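Local coordinates for hypothetical protein, IPT/TIG domain protein (Bacteroides ovatus, PDB 4HW6) that is of unknown function but probably binds carbohydrate as an auxiliary nutrient-binding protein, joining an IPT/TIG domain to a six-bladed beta-propeller, at residues 226-232 with 244-248; 265-269 with 309-313; 142-148 with 184-189. All blocks are in the same frame, centred on the assembly; numbering follows the deposited sequence.

Interaction 1 (226-232 with 244-248); sequences NARGAKT and YTRYH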
ATOM      1  N   ASN A 226      24.881   0.555  19.628  1.00 18.40           N
ATOM      2  CA  ASN A 226      24.555  -0.677  20.324  1.00 17.50           C
ATOM      3  C   ASN A 226      23.161  -0.612  20.907  1.00 18.17           C
ATOM      4  O   ASN A 226      22.715   0.434  21.404  1.00 20.04           O
ATOM      5  CB  ASN A 226      25.525  -0.925  21.479  1.00 18.36           C
ATOM      6  CG  ASN A 226      26.946  -1.121  21.027  1.00 20.69           C
ATOM      7  OD1 ASN A 226      27.216  -1.473  19.870  1.00 20.28           O
ATOM      8  ND2 ASN A 226      27.881  -0.900  21.951  1.00 21.15           N
ATOM      9  N   ALA A 227      22.453  -1.733  20.853  1.00 16.32           N
ATOM     10  CA  ALA A 227      21.132  -1.804  21.453  1.00 16.04           C
ATOM     11  C   ALA A 227      20.778  -3.277  21.449  1.00 18.59           C
ATOM     12  O   ALA A 227      20.845  -3.931  20.420  1.00 17.68           O
ATOM     13  CB  ALA A 227      20.111  -1.024  20.643  1.00 15.31           C
ATOM     14  N   ARG A 228      20.429  -3.772  22.623  1.00 16.87           N
ATOM     15  CA  ARG A 228      19.967  -5.119  22.792  1.00 16.39           C
ATOM     16  C   ARG A 228      18.462  -5.209  22.649  1.00 14.40           C
ATOM     17  O   ARG A 228      17.705  -4.396  23.200  1.00 14.20           O
ATOM     18  CB  ARG A 228      20.400  -5.578  24.176  1.00 16.67           C
ATOM     19  CG  ARG A 228      19.838  -6.913  24.591  1.00 17.59           C
ATOM     20  CD  ARG A 228      20.443  -7.313  25.908  1.00 20.87           C
ATOM     21  NE  ARG A 228      19.865  -8.564  26.356  1.00 21.34           N
ATOM     22  CZ  ARG A 228      20.343  -9.266  27.378  1.00 26.86           C
ATOM     23  NH1 ARG A 228      21.392  -8.824  28.070  1.00 30.95           N
ATOM     24  NH2 ARG A 228      19.754 -10.404  27.733  1.00 27.65           N
ATOM     25  N   GLY A 229      17.995  -6.243  21.950  1.00 13.86           N
ATOM     26  CA  GLY A 229      16.560  -6.462  21.766  1.00 12.97           C
ATOM     27  C   GLY A 229      15.796  -5.344  21.091  1.00 13.41           C
ATOM     28  O   GLY A 229      14.618  -5.100  21.425  1.00 12.40           O
ATOM     29  N   ALA A 230      16.442  -4.668  20.148  1.00 13.67           N
ATOM     30  CA  ALA A 230      15.796  -3.577  19.420  1.00 16.54           C
ATOM     31  C   ALA A 230      14.755  -4.087  18.445  1.00 15.19           C
ATOM     32  O   ALA A 230      14.976  -5.113  17.755  1.00 16.34           O
ATOM     33  CB  ALA A 230      16.836  -2.683  18.722  1.00 15.53           C
ATOM     34  N   LYS A 231      13.637  -3.345  18.343  1.00 15.10           N
ATOM     35  CA  LYS A 231      12.453  -3.805  17.607  1.00 16.05           C
ATOM     36  C   LYS A 231      11.971  -2.957  16.425  1.00 15.36           C
ATOM     37  O   LYS A 231      11.271  -3.459  15.548  1.00 17.48           O
ATOM     38  CB  LYS A 231      11.272  -3.921  18.576  1.00 16.71           C
ATOM     39  CG  LYS A 231      11.471  -4.896  19.720  1.00 19.25           C
ATOM     40  CD  LYS A 231      11.747  -6.303  19.224  1.00 20.66           C
ATOM     41  CE  LYS A 231      11.708  -7.331  20.345  1.00 17.85           C
ATOM     42  NZ  LYS A 231      11.709  -8.699  19.759  1.00 18.17           N
ATOM     43  N   THR A 232      12.320  -1.686  16.414  1.00 14.20           N
ATOM     44  CA  THR A 232      11.714  -0.726  15.484  1.00 14.88           C
ATOM     45  C   THR A 232      12.639   0.464  15.297  1.00 16.04           C
ATOM     46  O   THR A 232      13.495   0.726  16.142  1.00 15.67           O
ATOM     47  CB  THR A 232      10.291  -0.291  15.952  1.00 17.69           C
ATOM     48  OG1 THR A 232       9.629   0.484  14.934  1.00 18.78           O
ATOM     49  CG2 THR A 232      10.320   0.500  17.249  1.00 16.43           C
ATOM     50  N   TYR A 244      13.528   4.324  18.700  1.00 13.23           N
ATOM     51  CA  TYR A 244      13.464   2.881  18.830  1.00 12.97           C
ATOM     52  C   TYR A 244      13.064   2.411  20.217  1.00 13.39           C
ATOM     53  O   TYR A 244      13.027   3.199  21.162  1.00 13.42           O
ATOM     54  CB  TYR A 244      14.780   2.237  18.405  1.00 14.04           C
ATOM     55  CG  TYR A 244      16.005   2.559  19.253  1.00 12.58           C
ATOM     56  CD1 TYR A 244      16.718   3.753  19.090  1.00 14.02           C
ATOM     57  CD2 TYR A 244      16.472   1.656  20.202  1.00 12.64           C
ATOM     58  CE1 TYR A 244      17.855   4.014  19.839  1.00 15.39           C
ATOM     59  CE2 TYR A 244      17.604   1.921  20.960  1.00 14.75           C
ATOM     60  CZ  TYR A 244      18.306   3.085  20.765  1.00 15.94           C
ATOM     61  OH  TYR A 244      19.429   3.362  21.529  1.00 17.03           O
ATOM     62  N   THR A 245      12.725   1.118  20.306  1.00 14.02           N
ATOM     63  CA  THR A 245      12.509   0.452  21.569  1.00 12.76           C
ATOM     64  C   THR A 245      13.447  -0.748  21.687  1.00 13.04           C
ATOM     65  O   THR A 245      13.939  -1.269  20.674  1.00 14.87           O
ATOM     66  CB  THR A 245      11.045  -0.052  21.757  1.00 14.17           C
ATOM     67  OG1 THR A 245      10.765  -1.115  20.834  1.00 14.63           O
ATOM     68  CG2 THR A 245      10.028   1.062  21.560  1.00 13.25           C
ATOM     69  N   ARG A 246      13.719  -1.121  22.935  1.00 12.90           N
ATOM     70  CA  ARG A 246      14.480  -2.317  23.302  1.00 13.70           C
ATOM     71  C   ARG A 246      13.685  -3.182  24.272  1.00 13.77           C
ATOM     72  O   ARG A 246      13.075  -2.690  25.215  1.00 13.04           O
ATOM     73  CB  ARG A 246      15.766  -1.926  24.021  1.00 14.54           C
ATOM     74  CG  ARG A 246      16.786  -1.197  23.165  1.00 13.80           C
ATOM     75  CD  ARG A 246      17.979  -0.809  24.005  1.00 14.94           C
ATOM     76  NE  ARG A 246      17.578   0.156  25.029  1.00 15.98           N
ATOM     77  CZ  ARG A 246      18.266   0.500  26.109  1.00 18.62           C
ATOM     78  NH1 ARG A 246      19.443  -0.047  26.399  1.00 19.20           N
ATOM     79  NH2 ARG A 246      17.754   1.408  26.935  1.00 18.22           N
ATOM     80  N   TYR A 247      13.738  -4.491  24.060  1.00 14.31           N
ATOM     81  CA  TYR A 247      12.957  -5.443  24.826  1.00 13.64           C
ATOM     82  C   TYR A 247      12.974  -5.233  26.328  1.00 12.61           C
ATOM     83  O   TYR A 247      11.927  -5.297  26.966  1.00 12.81           O
ATOM     84  CB  TYR A 247      13.406  -6.864  24.468  1.00 14.12           C
ATOM     85  CG  TYR A 247      12.585  -7.964  25.102  1.00 13.96           C
ATOM     86  CD1 TYR A 247      12.896  -8.450  26.356  1.00 15.28           C
ATOM     87  CD2 TYR A 247      11.516  -8.553  24.416  1.00 15.95           C
ATOM     88  CE1 TYR A 247      12.158  -9.459  26.930  1.00 15.93           C
ATOM     89  CE2 TYR A 247      10.763  -9.548  24.992  1.00 15.60           C
ATOM     90  CZ  TYR A 247      11.078 -10.001  26.240  1.00 15.65           C
ATOM     91  OH  TYR A 247      10.330 -11.017  26.839  1.00 17.38           O
ATOM     92  N   HIS A 248      14.152  -4.983  26.905  1.00 12.29           N
ATOM     93  CA  HIS A 248      14.277  -4.954  28.351  1.00 14.16           C
ATOM     94  C   HIS A 248      14.071  -3.599  29.036  1.00 13.95           C
ATOM     95  O   HIS A 248      14.327  -3.475  30.240  1.00 15.83           O
ATOM     96  CB  HIS A 248      15.629  -5.511  28.748  1.00 15.77           C
ATOM     97  CG  HIS A 248      15.759  -6.974  28.498  1.00 17.61           C
ATOM     98  ND1 HIS A 248      15.107  -7.913  29.271  1.00 18.31           N
ATOM     99  CD2 HIS A 248      16.453  -7.664  27.556  1.00 20.27           C
ATOM    100  CE1 HIS A 248      15.411  -9.124  28.827  1.00 21.19           C
ATOM    101  NE2 HIS A 248      16.233  -9.003  27.797  1.00 19.96           N
TER
HETATM  102  O   HOH W   1      16.959  -4.854  25.801  1.00 17.32           O

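Interaction 2 (265-269 with 309-313); sequences EEVMM and LAVPY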
ATOM      1  N   GLU A 265      16.234   7.686  27.246  1.00 17.11           N
ATOM      2  CA  GLU A 265      14.847   7.803  27.647  1.00 18.17           C
ATOM      3  C   GLU A 265      14.226   9.075  27.071  1.00 17.50           C
ATOM      4  O   GLU A 265      14.175  10.110  27.749  1.00 17.32           O
ATOM      5  CB  GLU A 265      14.779   7.807  29.175  1.00 22.45           C
ATOM      6  CG  GLU A 265      13.375   7.607  29.725  1.00 24.57           C
ATOM      7  CD  GLU A 265      13.357   7.645  31.239  1.00 34.24           C
ATOM      8  OE1 GLU A 265      14.032   6.806  31.866  1.00 35.00           O
ATOM      9  OE2 GLU A 265      12.663   8.509  31.799  1.00 37.98           O
ATOM     10  N   GLU A 266      13.766   9.014  25.818  1.00 16.80           N
ATOM     11  CA  GLU A 266      12.960  10.117  25.253  1.00 16.36           C
ATOM     12  C   GLU A 266      11.685  10.241  26.080  1.00 18.00           C
ATOM     13  O   GLU A 266      11.288  11.344  26.436  1.00 19.98           O
ATOM     14  CB  GLU A 266      12.623   9.894  23.779  1.00 15.86           C
ATOM     15  CG  GLU A 266      13.820  10.029  22.831  1.00 17.92           C
ATOM     16  CD  GLU A 266      14.145  11.465  22.473  1.00 19.95           C
ATOM     17  OE1 GLU A 266      13.435  12.386  22.946  1.00 21.41           O
ATOM     18  OE2 GLU A 266      15.117  11.688  21.698  1.00 20.07           O
ATOM     19  N   VAL A 267      11.054   9.107  26.385  1.00 17.83           N
ATOM     20  CA  VAL A 267       9.900   9.072  27.289  1.00 16.44           C
ATOM     21  C   VAL A 267       9.718   7.672  27.826  1.00 15.44           C
ATOM     22  O   VAL A 267      10.070   6.707  27.155  1.00 14.62           O
ATOM     23  CB  VAL A 267       8.611   9.559  26.557  1.00 18.00           C
ATOM     24  CG1 VAL A 267       8.106   8.533  25.557  1.00 16.58           C
ATOM     25  CG2 VAL A 267       7.526   9.964  27.559  1.00 16.88           C
HETATM   26  N   MSE A 268       9.174   7.548  29.034  1.00 16.88           N
HETATM   27  CA  MSE A 268       8.818   6.230  29.574  0.50 17.05           C
HETATM   28  C   MSE A 268       7.599   5.689  28.842  1.00 17.94           C
HETATM   29  O   MSE A 268       6.727   6.444  28.400  1.00 17.72           O
HETATM   30  CB  MSE A 268       8.486   6.298  31.069  0.50 19.02           C
HETATM   31  CG  MSE A 268       9.654   6.668  31.958  0.50 20.91           C
HETATM   32 SE   MSE A 268      11.134   5.419  31.822  0.38 21.94          SE
HETATM   33  CE  MSE A 268      10.321   3.686  32.226  0.50 24.51           C
HETATM   34  N   MSE A 269       7.534   4.367  28.739  1.00 16.43           N
HETATM   35  CA  MSE A 269       6.354   3.667  28.255  1.00 16.60           C
HETATM   36  C   MSE A 269       5.801   2.813  29.384  1.00 16.65           C
HETATM   37  O   MSE A 269       6.480   2.522  30.372  1.00 15.29           O
HETATM   38  CB  MSE A 269       6.686   2.797  27.033  1.00 16.16           C
HETATM   39  CG  MSE A 269       6.809   3.581  25.741  1.00 19.17           C
HETATM   40 SE   MSE A 269       7.255   2.425  24.223  0.75 14.23          SE
HETATM   41  CE  MSE A 269       5.635   1.334  24.289  1.00 17.59           C
ATOM     42  N   LEU A 309       9.148  14.259  23.714  1.00 17.10           N
ATOM     43  CA  LEU A 309       7.944  13.441  23.623  1.00 17.34           C
ATOM     44  C   LEU A 309       7.064  13.554  24.859  1.00 18.23           C
ATOM     45  O   LEU A 309       7.553  13.599  25.984  1.00 19.96           O
ATOM     46  CB  LEU A 309       8.316  11.969  23.396  1.00 15.95           C
ATOM     47  CG  LEU A 309       9.185  11.609  22.189  1.00 15.96           C
ATOM     48  CD1 LEU A 309       9.370  10.095  22.047  1.00 13.68           C
ATOM     49  CD2 LEU A 309       8.543  12.154  20.916  1.00 16.54           C
ATOM     50  N   ALA A 310       5.757  13.578  24.652  1.00 17.96           N
ATOM     51  CA  ALA A 310       4.801  13.543  25.738  1.00 17.84           C
ATOM     52  C   ALA A 310       4.517  12.105  26.174  1.00 17.44           C
ATOM     53  O   ALA A 310       4.894  11.129  25.498  1.00 17.59           O
ATOM     54  CB  ALA A 310       3.508  14.248  25.342  1.00 20.97           C
ATOM     55  N   VAL A 311       3.823  11.980  27.305  1.00 18.44           N
ATOM     56  CA  VAL A 311       3.395  10.681  27.798  1.00 17.72           C
ATOM     57  C   VAL A 311       2.508  10.039  26.726  1.00 17.03           C
ATOM     58  O   VAL A 311       1.534  10.668  26.271  1.00 16.14           O
ATOM     59  CB  VAL A 311       2.614  10.809  29.122  1.00 21.87           C
ATOM     60  CG1 VAL A 311       2.000   9.471  29.492  1.00 21.82           C
ATOM     61  CG2 VAL A 311       3.546  11.304  30.241  1.00 23.56           C
ATOM     62  N   PRO A 312       2.851   8.814  26.286  1.00 15.83           N
ATOM     63  CA  PRO A 312       1.964   8.149  25.307  1.00 14.71           C
ATOM     64  C   PRO A 312       0.622   7.811  25.890  1.00 15.05           C
ATOM     65  O   PRO A 312       0.514   7.529  27.095  1.00 15.50           O
ATOM     66  CB  PRO A 312       2.691   6.852  24.976  1.00 14.85           C
ATOM     67  CG  PRO A 312       4.124   7.143  25.312  1.00 15.89           C
ATOM     68  CD  PRO A 312       4.062   8.022  26.532  1.00 15.96           C
ATOM     69  N   TYR A 313      -0.399   7.833  25.042  1.00 14.24           N
ATOM     70  CA  TYR A 313      -1.746   7.454  25.470  1.00 14.99           C
ATOM     71  C   TYR A 313      -2.391   6.513  24.476  1.00 14.88           C
ATOM     72  O   TYR A 313      -2.144   6.614  23.281  1.00 13.46           O
ATOM     73  CB  TYR A 313      -2.629   8.695  25.698  1.00 17.18           C
ATOM     74  CG  TYR A 313      -2.812   9.576  24.495  1.00 17.31           C
ATOM     75  CD1 TYR A 313      -3.834   9.343  23.583  1.00 19.08           C
ATOM     76  CD2 TYR A 313      -1.980  10.675  24.284  1.00 20.91           C
ATOM     77  CE1 TYR A 313      -3.996  10.143  22.488  1.00 19.45           C
ATOM     78  CE2 TYR A 313      -2.164  11.511  23.188  1.00 20.50           C
ATOM     79  CZ  TYR A 313      -3.171  11.227  22.298  1.00 22.50           C
ATOM     80  OH  TYR A 313      -3.408  12.057  21.209  1.00 27.38           O
TER
HETATM   81  O   HOH W   2      11.725  13.422  24.819  1.00 21.21           O
HETATM   82  O   HOH W   3       9.656  13.297  27.647  1.00 24.32           O

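Interaction 3 (142-148 with 184-189); sequences WRMMFDP and CADVNF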
ATOM      1  N   TRP A 142       8.245  -9.161   6.605  1.00 15.65           N
ATOM      2  CA  TRP A 142       8.031  -8.725   7.972  1.00 14.86           C
ATOM      3  C   TRP A 142       7.703  -7.231   8.074  1.00 14.16           C
ATOM      4  O   TRP A 142       6.734  -6.847   8.726  1.00 13.47           O
ATOM      5  CB  TRP A 142       9.259  -9.106   8.826  1.00 16.12           C
ATOM      6  CG  TRP A 142       9.170  -8.648  10.244  1.00 15.86           C
ATOM      7  CD1 TRP A 142       9.959  -7.715  10.837  1.00 17.68           C
ATOM      8  CD2 TRP A 142       8.242  -9.085  11.231  1.00 16.37           C
ATOM      9  NE1 TRP A 142       9.570  -7.530  12.139  1.00 19.40           N
ATOM     10  CE2 TRP A 142       8.513  -8.353  12.410  1.00 17.65           C
ATOM     11  CE3 TRP A 142       7.213 -10.027  11.245  1.00 18.05           C
ATOM     12  CZ2 TRP A 142       7.797  -8.543  13.585  1.00 21.16           C
ATOM     13  CZ3 TRP A 142       6.497 -10.212  12.419  1.00 21.69           C
ATOM     14  CH2 TRP A 142       6.781  -9.459  13.564  1.00 19.57           C
ATOM     15  N   ARG A 143       8.538  -6.384   7.482  1.00 14.40           N
ATOM     16  CA  ARG A 143       8.292  -4.940   7.419  1.00 13.69           C
ATOM     17  C   ARG A 143       8.780  -4.417   6.072  1.00 14.32           C
ATOM     18  O   ARG A 143       9.921  -4.697   5.675  1.00 13.59           O
ATOM     19  CB  ARG A 143       9.050  -4.173   8.507  1.00 14.69           C
ATOM     20  CG  ARG A 143       8.703  -4.537   9.937  1.00 15.53           C
ATOM     21  CD  ARG A 143       7.322  -4.045  10.330  1.00 16.07           C
ATOM     22  NE  ARG A 143       7.011  -4.377  11.733  1.00 18.82           N
ATOM     23  CZ  ARG A 143       6.272  -5.404  12.160  1.00 17.20           C
ATOM     24  NH1 ARG A 143       5.754  -6.288  11.328  1.00 17.30           N
ATOM     25  NH2 ARG A 143       6.045  -5.546  13.464  1.00 17.89           N
HETATM   26  N   MSE A 144       7.929  -3.643   5.391  1.00 13.95           N
HETATM   27  CA  MSE A 144       8.223  -3.070   4.074  1.00 14.34           C
HETATM   28  C   MSE A 144       8.504  -1.584   4.128  1.00 17.09           C
HETATM   29  O   MSE A 144       7.971  -0.861   4.987  1.00 16.74           O
HETATM   30  CB  MSE A 144       6.996  -3.177   3.149  1.00 17.65           C
HETATM   31  CG  MSE A 144       6.648  -4.497   2.709  1.00 18.29           C
HETATM   32 SE   MSE A 144       4.929  -4.351   1.746  0.75 15.80          SE
HETATM   33  CE  MSE A 144       5.028  -6.161   1.082  1.00 17.49           C
HETATM   34  N   MSE A 145       9.307  -1.121   3.170  1.00 14.98           N
HETATM   35  CA  MSE A 145       9.540   0.316   3.007  1.00 20.18           C
HETATM   36  C   MSE A 145      10.014   0.638   1.587  1.00 16.94           C
HETATM   37  O   MSE A 145      10.947   0.019   1.067  1.00 15.41           O
HETATM   38  CB  MSE A 145      10.596   0.720   4.031  1.00 21.46           C
HETATM   39  CG  MSE A 145      11.068   2.107   3.995  1.00 27.14           C
HETATM   40 SE   MSE A 145       9.906   3.335   4.913  0.75 32.89          SE
HETATM   41  CE  MSE A 145       8.903   2.182   6.092  1.00 24.55           C
ATOM     42  N   PHE A 146       9.373   1.620   0.948  1.00 17.24           N
ATOM     43  CA  PHE A 146       9.894   2.170  -0.288  1.00 16.14           C
ATOM     44  C   PHE A 146      11.113   3.055   0.021  1.00 16.54           C
ATOM     45  O   PHE A 146      11.130   3.784   1.024  1.00 17.12           O
ATOM     46  CB  PHE A 146       8.824   3.022  -1.014  1.00 18.36           C
ATOM     47  CG  PHE A 146       7.895   2.235  -1.896  1.00 16.78           C
ATOM     48  CD1 PHE A 146       8.321   1.796  -3.131  1.00 19.02           C
ATOM     49  CD2 PHE A 146       6.578   2.001  -1.527  1.00 19.00           C
ATOM     50  CE1 PHE A 146       7.479   1.084  -3.968  1.00 19.89           C
ATOM     51  CE2 PHE A 146       5.728   1.297  -2.372  1.00 18.97           C
ATOM     52  CZ  PHE A 146       6.184   0.840  -3.582  1.00 19.21           C
ATOM     53  N   ASP A 147      12.110   3.016  -0.855  1.00 17.05           N
ATOM     54  CA  ASP A 147      13.186   4.006  -0.855  1.00 17.68           C
ATOM     55  C   ASP A 147      12.564   5.346  -1.248  1.00 19.19           C
ATOM     56  O   ASP A 147      12.036   5.471  -2.352  1.00 18.45           O
ATOM     57  CB  ASP A 147      14.290   3.570  -1.813  1.00 19.21           C
ATOM     58  CG  ASP A 147      15.403   4.603  -1.981  1.00 21.92           C
ATOM     59  OD1 ASP A 147      15.293   5.757  -1.504  1.00 23.83           O
ATOM     60  OD2 ASP A 147      16.404   4.226  -2.613  1.00 24.50           O
ATOM     61  N   PRO A 148      12.608   6.346  -0.353  1.00 20.50           N
ATOM     62  CA  PRO A 148      11.931   7.628  -0.656  1.00 22.23           C
ATOM     63  C   PRO A 148      12.523   8.444  -1.817  1.00 24.03           C
ATOM     64  O   PRO A 148      11.868   9.377  -2.309  1.00 23.02           O
ATOM     65  CB  PRO A 148      12.048   8.403   0.663  1.00 23.95           C
ATOM     66  CG  PRO A 148      13.295   7.875   1.271  1.00 23.08           C
ATOM     67  CD  PRO A 148      13.303   6.396   0.953  1.00 22.37           C
ATOM     68  N   CYS A 184      16.730  -9.216  11.204  1.00 15.95           N
ATOM     69  CA  CYS A 184      16.387  -7.869  10.731  1.00 15.34           C
ATOM     70  C   CYS A 184      14.960  -7.548  11.132  1.00 15.27           C
ATOM     71  O   CYS A 184      14.009  -8.114  10.564  1.00 13.16           O
ATOM     72  CB  CYS A 184      16.524  -7.754   9.213  1.00 18.00           C
ATOM     73  SG  CYS A 184      18.198  -7.941   8.584  1.00 20.02           S
ATOM     74  N   ALA A 185      14.807  -6.650  12.108  1.00 14.84           N
ATOM     75  CA  ALA A 185      13.493  -6.386  12.719  1.00 14.79           C
ATOM     76  C   ALA A 185      12.704  -5.239  12.101  1.00 14.60           C
ATOM     77  O   ALA A 185      11.487  -5.183  12.246  1.00 15.78           O
ATOM     78  CB  ALA A 185      13.666  -6.137  14.217  1.00 15.52           C
ATOM     79  N   ASP A 186      13.389  -4.282  11.481  1.00 14.40           N
ATOM     80  CA  ASP A 186      12.729  -3.131  10.875  1.00 14.60           C
ATOM     81  C   ASP A 186      13.688  -2.458   9.881  1.00 13.73           C
ATOM     82  O   ASP A 186      14.901  -2.676   9.919  1.00 14.27           O
ATOM     83  CB  ASP A 186      12.249  -2.142  11.958  1.00 16.15           C
ATOM     84  CG  ASP A 186      11.151  -1.157  11.451  1.00 19.22           C
ATOM     85  OD1 ASP A 186      10.601  -1.357  10.322  1.00 17.51           O
ATOM     86  OD2 ASP A 186      10.794  -0.207  12.214  1.00 20.44           O
ATOM     87  N   VAL A 187      13.119  -1.646   9.002  1.00 14.01           N
ATOM     88  CA  VAL A 187      13.886  -0.919   7.978  1.00 14.37           C
ATOM     89  C   VAL A 187      13.253   0.449   7.823  1.00 15.87           C
ATOM     90  O   VAL A 187      12.028   0.588   7.902  1.00 16.61           O
ATOM     91  CB  VAL A 187      13.956  -1.681   6.622  1.00 14.05           C
ATOM     92  CG1 VAL A 187      12.554  -2.017   6.086  1.00 13.61           C
ATOM     93  CG2 VAL A 187      14.772  -0.894   5.609  1.00 15.50           C
ATOM     94  N   ASN A 188      14.084   1.461   7.656  1.00 14.08           N
ATOM     95  CA  ASN A 188      13.618   2.808   7.372  1.00 15.66           C
ATOM     96  C   ASN A 188      14.732   3.532   6.626  1.00 15.59           C
ATOM     97  O   ASN A 188      15.740   2.918   6.288  1.00 16.59           O
ATOM     98  CB  ASN A 188      13.238   3.538   8.676  1.00 16.02           C
ATOM     99  CG  ASN A 188      12.147   4.563   8.477  1.00 17.85           C
ATOM    100  OD1 ASN A 188      12.086   5.264   7.441  1.00 17.96           O
ATOM    101  ND2 ASN A 188      11.264   4.667   9.467  1.00 17.49           N
ATOM    102  N   PHE A 189      14.537   4.813   6.338  1.00 16.94           N
ATOM    103  CA  PHE A 189      15.545   5.631   5.691  1.00 16.24           C
ATOM    104  C   PHE A 189      15.741   6.937   6.447  1.00 17.30           C
ATOM    105  O   PHE A 189      14.772   7.551   6.940  1.00 16.13           O
ATOM    106  CB  PHE A 189      15.145   5.913   4.240  1.00 17.07           C
ATOM    107  CG  PHE A 189      15.165   4.687   3.367  1.00 17.02           C
ATOM    108  CD1 PHE A 189      14.116   3.805   3.358  1.00 17.17           C
ATOM    109  CD2 PHE A 189      16.242   4.422   2.557  1.00 18.22           C
ATOM    110  CE1 PHE A 189      14.171   2.655   2.590  1.00 17.69           C
ATOM    111  CE2 PHE A 189      16.292   3.291   1.784  1.00 18.42           C
ATOM    112  CZ  PHE A 189      15.251   2.404   1.793  1.00 17.48           C
TER

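Interaction 1 (226-232 with 244-248)
Gly229 and Tyr247 share the shorter of two backbone hydrogen bonds that join these loops. Tyr247 N donates to Gly229 O at 2.8 Å. Lys231 N gives the second bond, to Thr245 O at 3.1 Å. Together they frame a single antiparallel bridge between Ala230 and Arg246, a non-hydrogen-bonded pair whose CA atoms lie 4.3 Å apart. CA-H...O contacts add to it, such as Ala230 CA to Thr245 O at 3.2 Å. One water extends the link: it donates to Arg228 O and accepts from His248 N. Gly229 turns the chain with a positive phi (59°), close against Tyr247 CB. Side chains pack outward from the bridge. The methyl of Ala227 meets Tyr244 CE2 at 3.9 Å and also touches Arg246 CD. Arg246 runs its CB and CG over Arg228 O, and its NH2 pairs with Glu264. The extended Arg228 brings its guanidinium to the His248 ring, with the two planes nearly perpendicular (84°). Lys231 CB lies 3.6 Å from Thr245 OG1, while its NZ reaches Asp200 and Asn275. Thr232 O and Thr245 N are buried here without a hydrogen-bond partner. The segment 226-232 leads from the outermost strand of one blade to strand 234-235, so the arrangement is a blade-to-blade connection of a beta-propeller, pinned to a loop of the blade it enters.

Interaction 2 (265-269 with 309-313)
The outer edges of two successive propeller blades meet here, where Val267 packs against Leu309 and Pro312. Strand 265-268 turns a corner at a classic beta bulge: Glu266 and Val267 both face Ile252 on the neighbouring strand. At this corner the Val267 CB points toward the other blade. It lies 4.0 Å from Leu309 CB, and the two side chains cross at about a right angle. Val267 CG2 stands anti to the backbone N (the chi1 of CG1 is 73°), which carries this methyl to Ala310 O at 3.5 Å and near Pro312 CD. CG1 turns instead to Leu309 CD1. Leu309 CD1 also rests on Glu266 CB at 3.7 Å. Farther along, the Pro312 ring places CD 3.6 Å from Met268 O, and the selenomethionine Met269 only grazes its CG. No direct hydrogen bond crosses the contact; two waters do the polar work. One donates to Glu266 O and OE1 and accepts from Leu309 N at 2.9 Å. The other donates to both carbonyls, Glu266 O and Leu309 O, the latter at 2.7 Å. The other carboxylate oxygen of Glu266, OE2, is taken by Lys241 and Ser254 of its own blade. Apolar side chains and water-bridged backbones join the rim of blade 234-268 to the segment entering strand 313-315, an inter-blade contact at the periphery of the beta-propeller.

Interaction 3 (142-148 with 184-189)
Aromatic packing carries most of this contact, centred on Phe189. Pro148 CD lies over one face of the ring, 3.8 Å from its centroid, and Asp147 CA sits over the same face at 4.0 Å; both are CH-pi contacts. The Asp147 carboxylate runs almost parallel to the ring, 12° from its plane, and its OD1 accepts from Asn149 N. Met145, a selenomethionine, comes to the ring edge, with CG 3.5 Å from Phe189 CE1. Its CG is anti to the backbone N (chi1 176°), and the chain then bends, taking SE to Asn188 OD1 at 3.9 Å. A further apolar contact is Met145 CB against Val187 CG1. Polar links across the pair are few. Trp142 NE1 gives a weak hydrogen bond to Ala185 O at 3.0 Å, at the edge of the indole. More polar bonds stay within each segment. Arg143 NH1 lies over the centre of the Trp142 ring system and donates to Trp142 O at 2.8 Å, which holds the guanidinium on the indole; Asn338 takes the same nitrogen. Phe189 N binds Asn188 OD1 on a lone pair at 2.7 Å. Asn188 ND2 and Asp186 OD2 turn to the backbone of Cys233. The two strands run 15° from parallel, with no backbone hydrogen bonds between them. Strand 143-146 pairs with 154-158 and strand 184-189 with 195-199, so each is the edge strand of its own blade, and the contact lies between adjacent blades.

Overall arrangement
All three contacts join consecutive pieces of the beta-propeller, at different places in it. The centre of interaction 3 lies about 13 Å from the centre of the chain, and the contact sets edge strands of two blades side by side, mainly through side chains. Interaction 1 is also partly buried, but relies on backbone bonds between loops. Interaction 2 is a surface contact, apolar and bridged by water. Interactions 1 and 3 touch: Thr232 OG1 probably hydrogen-bonds Asp186 OD2 at 3.0 Å. Interactions 1 and 2 meet where Thr245 CG2 packs on Met269 SE; segments 244-248 and 265-269 belong to the same blade. Interactions 2 and 3 do not touch, their nearest atoms being about 13 Å apart.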